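Local coordinates for rRNA adenine N-6-methyltransferase (Saccharopolyspora erythraea, PDB 6NVM), which dimethylates N6 of a single adenine in 23S rRNA using S-adenosyl-L-methionine, which lowers ribosome affinity for macrolide, lincosamide and streptogramin B antibiotics, at residues E235-L240 and R287-L292; L240-V245 and A275-V280. All coordinates share one frame; numbering follows the deposited sequence.

Contact 1: E235-L240 and R287-L292; sequences ESMVEL and RLFERL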
ATOM      1  N   GLU A 235      -9.199 -11.156  11.649  0.69 36.07           N
ATOM      2  CA  GLU A 235      -9.930 -10.057  11.025  0.69 38.33           C
ATOM      3  C   GLU A 235     -11.172  -9.697  11.830  0.69 39.77           C
ATOM      4  O   GLU A 235     -11.506  -8.514  11.976  0.69 40.50           O
ATOM      5  CB  GLU A 235     -10.297 -10.436   9.588  0.69 38.45           C
ATOM      6  CG  GLU A 235      -9.077 -10.562   8.673  0.69 36.72           C
ATOM      7  CD  GLU A 235      -9.349 -11.345   7.395  0.69 39.37           C
ATOM      8  OE1 GLU A 235     -10.374 -12.063   7.325  0.69 42.10           O
ATOM      9  OE2 GLU A 235      -8.527 -11.251   6.457  0.69 40.22           O
ATOM     10  N   SER A 236     -11.859 -10.700  12.376  0.69 39.55           N
ATOM     11  CA  SER A 236     -13.034 -10.430  13.197  0.69 41.09           C
ATOM     12  C   SER A 236     -12.660  -9.679  14.470  0.69 39.75           C
ATOM     13  O   SER A 236     -13.399  -8.792  14.913  0.69 39.61           O
ATOM     14  CB  SER A 236     -13.745 -11.741  13.531  0.69 44.37           C
ATOM     15  OG  SER A 236     -14.868 -11.513  14.359  0.69 48.31           O
ATOM     16  N   MET A 237     -11.521 -10.020  15.074  0.69 38.34           N
ATOM     17  CA  MET A 237     -11.077  -9.322  16.277  0.69 38.10           C
ATOM     18  C   MET A 237     -10.756  -7.861  15.980  0.69 38.24           C
ATOM     19  O   MET A 237     -11.123  -6.969  16.755  0.69 37.93           O
ATOM     20  CB  MET A 237      -9.852 -10.022  16.869  0.69 36.12           C
ATOM     21  CG  MET A 237      -9.220  -9.305  18.072  0.69 36.75           C
ATOM     22  SD  MET A 237      -7.491  -9.738  18.329  0.69 35.07           S
ATOM     23  CE  MET A 237      -6.720  -8.960  16.902  0.69 35.10           C
ATOM     24  N   VAL A 238     -10.051  -7.600  14.878  1.00 37.27           N
ATOM     25  CA  VAL A 238      -9.695  -6.228  14.528  1.00 38.10           C
ATOM     26  C   VAL A 238     -10.950  -5.416  14.246  1.00 42.44           C
ATOM     27  O   VAL A 238     -11.106  -4.294  14.742  1.00 46.25           O
ATOM     28  CB  VAL A 238      -8.727  -6.219  13.332  1.00 36.47           C
ATOM     29  CG1 VAL A 238      -8.460  -4.794  12.868  1.00 39.36           C
ATOM     30  CG2 VAL A 238      -7.416  -6.901  13.716  1.00 35.23           C
ATOM     31  N   GLU A 239     -11.864  -5.975  13.448  1.00 41.84           N
ATOM     32  CA  GLU A 239     -13.141  -5.316  13.194  1.00 47.25           C
ATOM     33  C   GLU A 239     -13.839  -4.962  14.500  1.00 47.58           C
ATOM     34  O   GLU A 239     -14.271  -3.823  14.700  1.00 50.07           O
ATOM     35  CB  GLU A 239     -14.040  -6.219  12.347  1.00 55.80           C
ATOM     36  CG  GLU A 239     -13.586  -6.397  10.909  1.00 65.37           C
ATOM     37  CD  GLU A 239     -13.899  -5.193  10.037  1.00 73.48           C
ATOM     38  OE1 GLU A 239     -14.253  -4.125  10.583  1.00 76.36           O
ATOM     39  OE2 GLU A 239     -13.795  -5.319   8.798  1.00 75.69           O
ATOM     40  N   LEU A 240     -13.948  -5.937  15.402  1.00 43.35           N
ATOM     41  CA  LEU A 240     -14.653  -5.726  16.662  1.00 42.43           C
ATOM     42  C   LEU A 240     -14.079  -4.546  17.436  1.00 41.04           C
ATOM     43  O   LEU A 240     -14.827  -3.730  17.985  1.00 40.52           O
ATOM     44  CB  LEU A 240     -14.585  -7.002  17.503  1.00 44.80           C
ATOM     45  CG  LEU A 240     -15.083  -6.911  18.944  1.00 50.50           C
ATOM     46  CD1 LEU A 240     -16.543  -6.488  18.985  1.00 55.25           C
ATOM     47  CD2 LEU A 240     -14.880  -8.250  19.638  1.00 51.02           C
ATOM     48  N   ARG A 287       0.150 -10.164  18.684  1.00 30.29           N
ATOM     49  CA  ARG A 287       0.313 -10.775  20.000  1.00 31.63           C
ATOM     50  C   ARG A 287      -1.022 -10.875  20.728  1.00 32.44           C
ATOM     51  O   ARG A 287      -1.311 -11.886  21.378  1.00 30.91           O
ATOM     52  CB  ARG A 287       1.314  -9.973  20.831  1.00 32.16           C
ATOM     53  CG  ARG A 287       2.775 -10.205  20.442  1.00 36.18           C
ATOM     54  CD  ARG A 287       3.706  -9.976  21.634  1.00 42.95           C
ATOM     55  NE  ARG A 287       3.589  -8.618  22.159  1.00 46.95           N
ATOM     56  CZ  ARG A 287       4.225  -7.564  21.659  1.00 49.61           C
ATOM     57  NH1 ARG A 287       5.035  -7.701  20.616  1.00 50.48           N
ATOM     58  NH2 ARG A 287       4.051  -6.368  22.202  1.00 50.75           N
ATOM     59  N   LEU A 288      -1.843  -9.829  20.635  1.00 29.32           N
ATOM     60  CA  LEU A 288      -3.168  -9.861  21.245  1.00 29.59           C
ATOM     61  C   LEU A 288      -3.972 -11.045  20.723  1.00 31.81           C
ATOM     62  O   LEU A 288      -4.591 -11.784  21.497  1.00 30.62           O
ATOM     63  CB  LEU A 288      -3.894  -8.542  20.968  1.00 31.87           C
ATOM     64  CG  LEU A 288      -5.224  -8.273  21.674  1.00 39.86           C
ATOM     65  CD1 LEU A 288      -4.998  -8.039  23.165  1.00 41.63           C
ATOM     66  CD2 LEU A 288      -5.928  -7.074  21.036  1.00 44.42           C
ATOM     67  N   PHE A 289      -3.973 -11.237  19.400  1.00 30.27           N
ATOM     68  CA  PHE A 289      -4.739 -12.330  18.812  1.00 29.72           C
ATOM     69  C   PHE A 289      -4.155 -13.676  19.207  1.00 31.42           C
ATOM     70  O   PHE A 289      -4.896 -14.619  19.504  1.00 33.91           O
ATOM     71  CB  PHE A 289      -4.775 -12.197  17.288  1.00 29.99           C
ATOM     72  CG  PHE A 289      -5.448 -13.358  16.611  1.00 30.75           C
ATOM     73  CD1 PHE A 289      -6.818 -13.521  16.701  1.00 31.38           C
ATOM     74  CD2 PHE A 289      -4.708 -14.298  15.910  1.00 29.51           C
ATOM     75  CE1 PHE A 289      -7.444 -14.594  16.099  1.00 34.10           C
ATOM     76  CE2 PHE A 289      -5.329 -15.376  15.302  1.00 32.28           C
ATOM     77  CZ  PHE A 289      -6.698 -15.525  15.400  1.00 34.40           C
ATOM     78  N   GLU A 290      -2.825 -13.779  19.210  1.00 31.94           N
ATOM     79  CA  GLU A 290      -2.160 -15.018  19.593  1.00 36.78           C
ATOM     80  C   GLU A 290      -2.685 -15.533  20.926  1.00 37.80           C
ATOM     81  O   GLU A 290      -3.060 -16.701  21.052  1.00 40.30           O
ATOM     82  CB  GLU A 290      -0.655 -14.771  19.656  1.00 39.81           C
ATOM     83  CG  GLU A 290       0.183 -15.967  20.065  1.00 45.82           C
ATOM     84  CD  GLU A 290       1.668 -15.634  20.107  1.00 49.16           C
ATOM     85  OE1 GLU A 290       2.028 -14.536  20.602  1.00 47.03           O
ATOM     86  OE2 GLU A 290       2.471 -16.463  19.631  1.00 50.41           O
ATOM     87  N   ARG A 291      -2.720 -14.666  21.938  1.00 33.91           N
ATOM     88  CA  ARG A 291      -3.168 -15.102  23.256  1.00 35.02           C
ATOM     89  C   ARG A 291      -4.675 -15.313  23.287  1.00 37.82           C
ATOM     90  O   ARG A 291      -5.163 -16.251  23.928  1.00 39.64           O
ATOM     91  CB  ARG A 291      -2.744 -14.089  24.321  1.00 37.33           C
ATOM     92  CG  ARG A 291      -3.128 -14.488  25.747  1.00 42.05           C
ATOM     93  CD  ARG A 291      -2.554 -15.856  26.136  1.00 46.72           C
ATOM     94  NE  ARG A 291      -2.950 -16.247  27.487  1.00 51.31           N
ATOM     95  CZ  ARG A 291      -4.111 -16.818  27.796  1.00 56.85           C
ATOM     96  NH1 ARG A 291      -5.009 -17.072  26.849  1.00 57.24           N
ATOM     97  NH2 ARG A 291      -4.380 -17.135  29.056  1.00 60.39           N
ATOM     98  N   LEU A 292      -5.436 -14.452  22.606  1.00 34.38           N
ATOM     99  CA  LEU A 292      -6.884 -14.625  22.604  1.00 36.60           C
ATOM    100  C   LEU A 292      -7.297 -15.910  21.907  1.00 38.75           C
ATOM    101  O   LEU A 292      -8.293 -16.530  22.295  1.00 37.87           O
ATOM    102  CB  LEU A 292      -7.566 -13.439  21.930  1.00 36.45           C
ATOM    103  CG  LEU A 292      -7.630 -12.150  22.747  1.00 39.47           C
ATOM    104  CD1 LEU A 292      -8.269 -11.075  21.919  1.00 42.95           C
ATOM    105  CD2 LEU A 292      -8.407 -12.351  24.042  1.00 38.43           C
TER

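Contact 2: L240-V245 and A275-V280; sequences LCFTGV and AVVAYV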
ATOM      1  N   LEU A 240     -13.948  -5.937  15.402  1.00 43.35           N
ATOM      2  CA  LEU A 240     -14.653  -5.726  16.662  1.00 42.43           C
ATOM      3  C   LEU A 240     -14.079  -4.546  17.436  1.00 41.04           C
ATOM      4  O   LEU A 240     -14.827  -3.730  17.985  1.00 40.52           O
ATOM      5  CB  LEU A 240     -14.585  -7.002  17.503  1.00 44.80           C
ATOM      6  CG  LEU A 240     -15.083  -6.911  18.944  1.00 50.50           C
ATOM      7  CD1 LEU A 240     -16.543  -6.488  18.985  1.00 55.25           C
ATOM      8  CD2 LEU A 240     -14.880  -8.250  19.638  1.00 51.02           C
ATOM      9  N   CYS A 241     -12.753  -4.438  17.494  1.00 41.83           N
ATOM     10  CA  CYS A 241     -12.128  -3.412  18.320  1.00 43.47           C
ATOM     11  C   CYS A 241     -12.200  -2.031  17.683  1.00 46.77           C
ATOM     12  O   CYS A 241     -12.262  -1.029  18.405  1.00 48.99           O
ATOM     13  CB  CYS A 241     -10.670  -3.778  18.598  1.00 40.43           C
ATOM     14  SG  CYS A 241     -10.467  -5.228  19.654  1.00 38.07           S
ATOM     15  N   PHE A 242     -12.190  -1.948  16.352  1.00 47.98           N
ATOM     16  CA  PHE A 242     -12.229  -0.652  15.690  1.00 52.70           C
ATOM     17  C   PHE A 242     -13.616  -0.016  15.707  1.00 59.05           C
ATOM     18  O   PHE A 242     -13.730   1.175  15.399  1.00 64.24           O
ATOM     19  CB  PHE A 242     -11.720  -0.780  14.250  1.00 48.30           C
ATOM     20  CG  PHE A 242     -10.241  -0.528  14.110  1.00 43.60           C
ATOM     21  CD1 PHE A 242      -9.324  -1.557  14.280  1.00 40.33           C
ATOM     22  CD2 PHE A 242      -9.766   0.748  13.832  1.00 42.91           C
ATOM     23  CE1 PHE A 242      -7.963  -1.327  14.162  1.00 37.94           C
ATOM     24  CE2 PHE A 242      -8.403   0.990  13.709  1.00 40.94           C
ATOM     25  CZ  PHE A 242      -7.500  -0.047  13.877  1.00 39.52           C
ATOM     26  N   THR A 243     -14.664  -0.764  16.066  1.00 53.73           N
ATOM     27  CA  THR A 243     -15.980  -0.149  16.232  1.00 57.06           C
ATOM     28  C   THR A 243     -16.053   0.664  17.517  1.00 61.67           C
ATOM     29  O   THR A 243     -16.787   1.657  17.579  1.00 64.36           O
ATOM     30  CB  THR A 243     -17.088  -1.205  16.239  1.00 55.36           C
ATOM     31  OG1 THR A 243     -16.973  -2.017  17.417  1.00 54.41           O
ATOM     32  CG2 THR A 243     -17.021  -2.080  14.992  1.00 52.96           C
ATOM     33  N   GLY A 244     -15.308   0.264  18.543  1.00 62.64           N
ATOM     34  CA  GLY A 244     -15.283   0.981  19.799  1.00 64.36           C
ATOM     35  C   GLY A 244     -16.373   0.608  20.776  1.00 66.91           C
ATOM     36  O   GLY A 244     -16.532   1.299  21.789  1.00 70.34           O
ATOM     37  N   VAL A 245     -17.123  -0.467  20.513  1.00 64.14           N
ATOM     38  CA  VAL A 245     -18.251  -0.821  21.369  1.00 66.38           C
ATOM     39  C   VAL A 245     -17.764  -1.028  22.794  1.00 65.12           C
ATOM     40  O   VAL A 245     -16.769  -1.721  23.037  1.00 59.10           O
ATOM     41  CB  VAL A 245     -18.962  -2.073  20.829  1.00 68.52           C
ATOM     42  CG1 VAL A 245     -18.066  -3.311  20.945  1.00 63.35           C
ATOM     43  CG2 VAL A 245     -20.290  -2.291  21.551  1.00 74.13           C
ATOM     44  N   ALA A 275      -6.512   1.573  25.923  1.00 38.06           N
ATOM     45  CA  ALA A 275      -5.690   2.087  24.836  1.00 36.98           C
ATOM     46  C   ALA A 275      -6.546   2.671  23.718  1.00 42.48           C
ATOM     47  O   ALA A 275      -7.641   2.187  23.418  1.00 40.24           O
ATOM     48  CB  ALA A 275      -4.801   0.980  24.277  1.00 34.35           C
ATOM     49  N   VAL A 276      -6.022   3.723  23.092  1.00 50.25           N
ATOM     50  CA  VAL A 276      -6.624   4.260  21.876  1.00 56.52           C
ATOM     51  C   VAL A 276      -6.367   3.269  20.748  1.00 46.48           C
ATOM     52  O   VAL A 276      -5.214   2.973  20.417  1.00 45.06           O
ATOM     53  CB  VAL A 276      -6.056   5.645  21.540  1.00 66.72           C
ATOM     54  CG1 VAL A 276      -6.810   6.254  20.366  1.00 71.24           C
ATOM     55  CG2 VAL A 276      -6.113   6.569  22.755  1.00 70.28           C
ATOM     56  N   VAL A 277      -7.446   2.753  20.158  1.00 42.59           N
ATOM     57  CA  VAL A 277      -7.339   1.643  19.214  1.00 42.35           C
ATOM     58  C   VAL A 277      -6.384   1.988  18.079  1.00 40.47           C
ATOM     59  O   VAL A 277      -5.556   1.164  17.676  1.00 35.87           O
ATOM     60  CB  VAL A 277      -8.737   1.266  18.694  1.00 45.14           C
ATOM     61  CG1 VAL A 277      -8.659   0.189  17.622  1.00 45.20           C
ATOM     62  CG2 VAL A 277      -9.604   0.791  19.848  1.00 49.70           C
ATOM     63  N   ALA A 278      -6.470   3.214  17.561  1.00 43.21           N
ATOM     64  CA  ALA A 278      -5.666   3.610  16.411  1.00 45.14           C
ATOM     65  C   ALA A 278      -4.174   3.683  16.713  1.00 40.47           C
ATOM     66  O   ALA A 278      -3.381   3.772  15.769  1.00 41.12           O
ATOM     67  CB  ALA A 278      -6.148   4.964  15.885  1.00 49.02           C
ATOM     68  N   TYR A 279      -3.766   3.647  17.981  1.00 37.58           N
ATOM     69  CA  TYR A 279      -2.350   3.715  18.328  1.00 39.71           C
ATOM     70  C   TYR A 279      -1.771   2.368  18.747  1.00 34.64           C
ATOM     71  O   TYR A 279      -0.579   2.293  19.059  1.00 36.49           O
ATOM     72  CB  TYR A 279      -2.124   4.755  19.432  1.00 48.63           C
ATOM     73  CG  TYR A 279      -2.094   6.169  18.897  1.00 57.22           C
ATOM     74  CD1 TYR A 279      -3.269   6.882  18.698  1.00 62.21           C
ATOM     75  CD2 TYR A 279      -0.891   6.782  18.569  1.00 62.18           C
ATOM     76  CE1 TYR A 279      -3.249   8.170  18.195  1.00 67.66           C
ATOM     77  CE2 TYR A 279      -0.858   8.071  18.064  1.00 67.23           C
ATOM     78  CZ  TYR A 279      -2.040   8.760  17.879  1.00 71.18           C
ATOM     79  OH  TYR A 279      -2.010  10.044  17.376  1.00 76.37           O
ATOM     80  N   VAL A 280      -2.571   1.304  18.737  1.00 34.24           N
ATOM     81  CA  VAL A 280      -2.031  -0.041  18.900  1.00 34.66           C
ATOM     82  C   VAL A 280      -1.249  -0.416  17.646  1.00 32.45           C
ATOM     83  O   VAL A 280      -1.724  -0.220  16.522  1.00 32.11           O
ATOM     84  CB  VAL A 280      -3.162  -1.044  19.170  1.00 33.68           C
ATOM     85  CG1 VAL A 280      -2.601  -2.451  19.387  1.00 32.32           C
ATOM     86  CG2 VAL A 280      -3.995  -0.598  20.363  1.00 36.22           C
TER

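Contact 1: E235-L240 and R287-L292
Met237 bridges the two helices nearly alone, lodging its sulfur and terminal methyl against Leu288, Phe289 and Leu292. This is one of two modelled Met237 conformers, so the exact seat of both atoms is less certain. The short axes of 235-240 and 287-292 approach to 10.7 Å at 116°, a wide spacing spanned by an extended side chain: CG stands anti to the backbone N, and the bend comes only at the methyl (chi3 69°). Met237 SD therefore lies beside the second helix's backbone, 3.8 Å from Phe289 CA, while Met237 CE rests 3.8 Å from Phe289 CB. The Phe289 ring is met at its rim, Met237 SD sitting 5.4 Å from the centroid and 82° off the normal, an edge-on Met-aromatic contact. Two leucine branches close on Met237 SD, Leu292 CD1 at 3.9 Å and Leu288 CD2 at 4.1 Å. Leu253 of helix 249-254 touches Met237 and both leucines, completing this buried cluster of the helical C-terminal domain. The outer sides are polar and more open: Glu239 forms a salt bridge with Arg183, and exposed Glu290 is hydrogen-bonded to His268. With a thioether facing hydrocarbon and a ring edge, cohesion probably comes chiefly from dispersion and burial of apolar surface.

Contact 2: L240-V245 and A275-V280
The last turn of helix 228-243 lies against a short 3-10 segment, 277-279, with the CA atoms of Phe242 and Val277 6.4 Å apart and the backbones linked through a side chain rather than by hydrogen bonds to each other. This is a helix end covered by the connection between helices 259-269 and 282-292, within the helical C-terminal domain of this Rossmann-like methyltransferase. Val277 carries the contact with both its methyls. Val277 CG1, anti to the backbone N (chi1 175°), reaches over the face of the Phe242 ring, 3.7 Å from the centroid and 4° off the normal. So central a position makes it a CH-pi contact with the whole ring: all six carbons lie at nearly equal range, and Phe242 CD1 is 3.8 Å from Val277 CG1. The other branch turns toward the helix backbone of Cys241. The Cys241 side chain also touches Ile249 and Leu253 of helix 249-254, and Trp285 of helix 282-292 touches both Cys241 and Val277. Ala278 is tied by backbone hydrogen bonding to Trp181, joining the 3-10 turn to the chain just ahead of helix 183-188. Gly244 is the first residue to leave helical backbone angles, and its positive phi turns the chain away. Thr243 OG1 folds back to donate a 2.8 Å hydrogen bond to Leu240 O, tilted 31° from the carbonyl plane, and receives a weak one from Val245 N. Cys241 O, by contrast, is only weakly held by Gly244 N, and Val277 CG2 comes to 3.5 Å from that same carbonyl oxygen.

How the contacts relate
Following the chain from the N terminus, strand 213-220 is the last of the Rossmann-like sheet along the chain, and helix 228-243 begins the part that holds both contacts. Its middle, 235-240, enters contact 1; its end and the turn after it, 240-245, enter contact 2, and Leu240 belongs to both segments. The chain then runs through helices 249-254 and 259-269 and returns at 275-280, where contact 2 closes the inner loop. It continues into helix 282-292, whose end closes the outer loop as contact 1, so the two nest without crossing. Their centres lie about 11 Å apart. Together they fasten helix 228-243 to two later elements, an interhelical connection and the last helix.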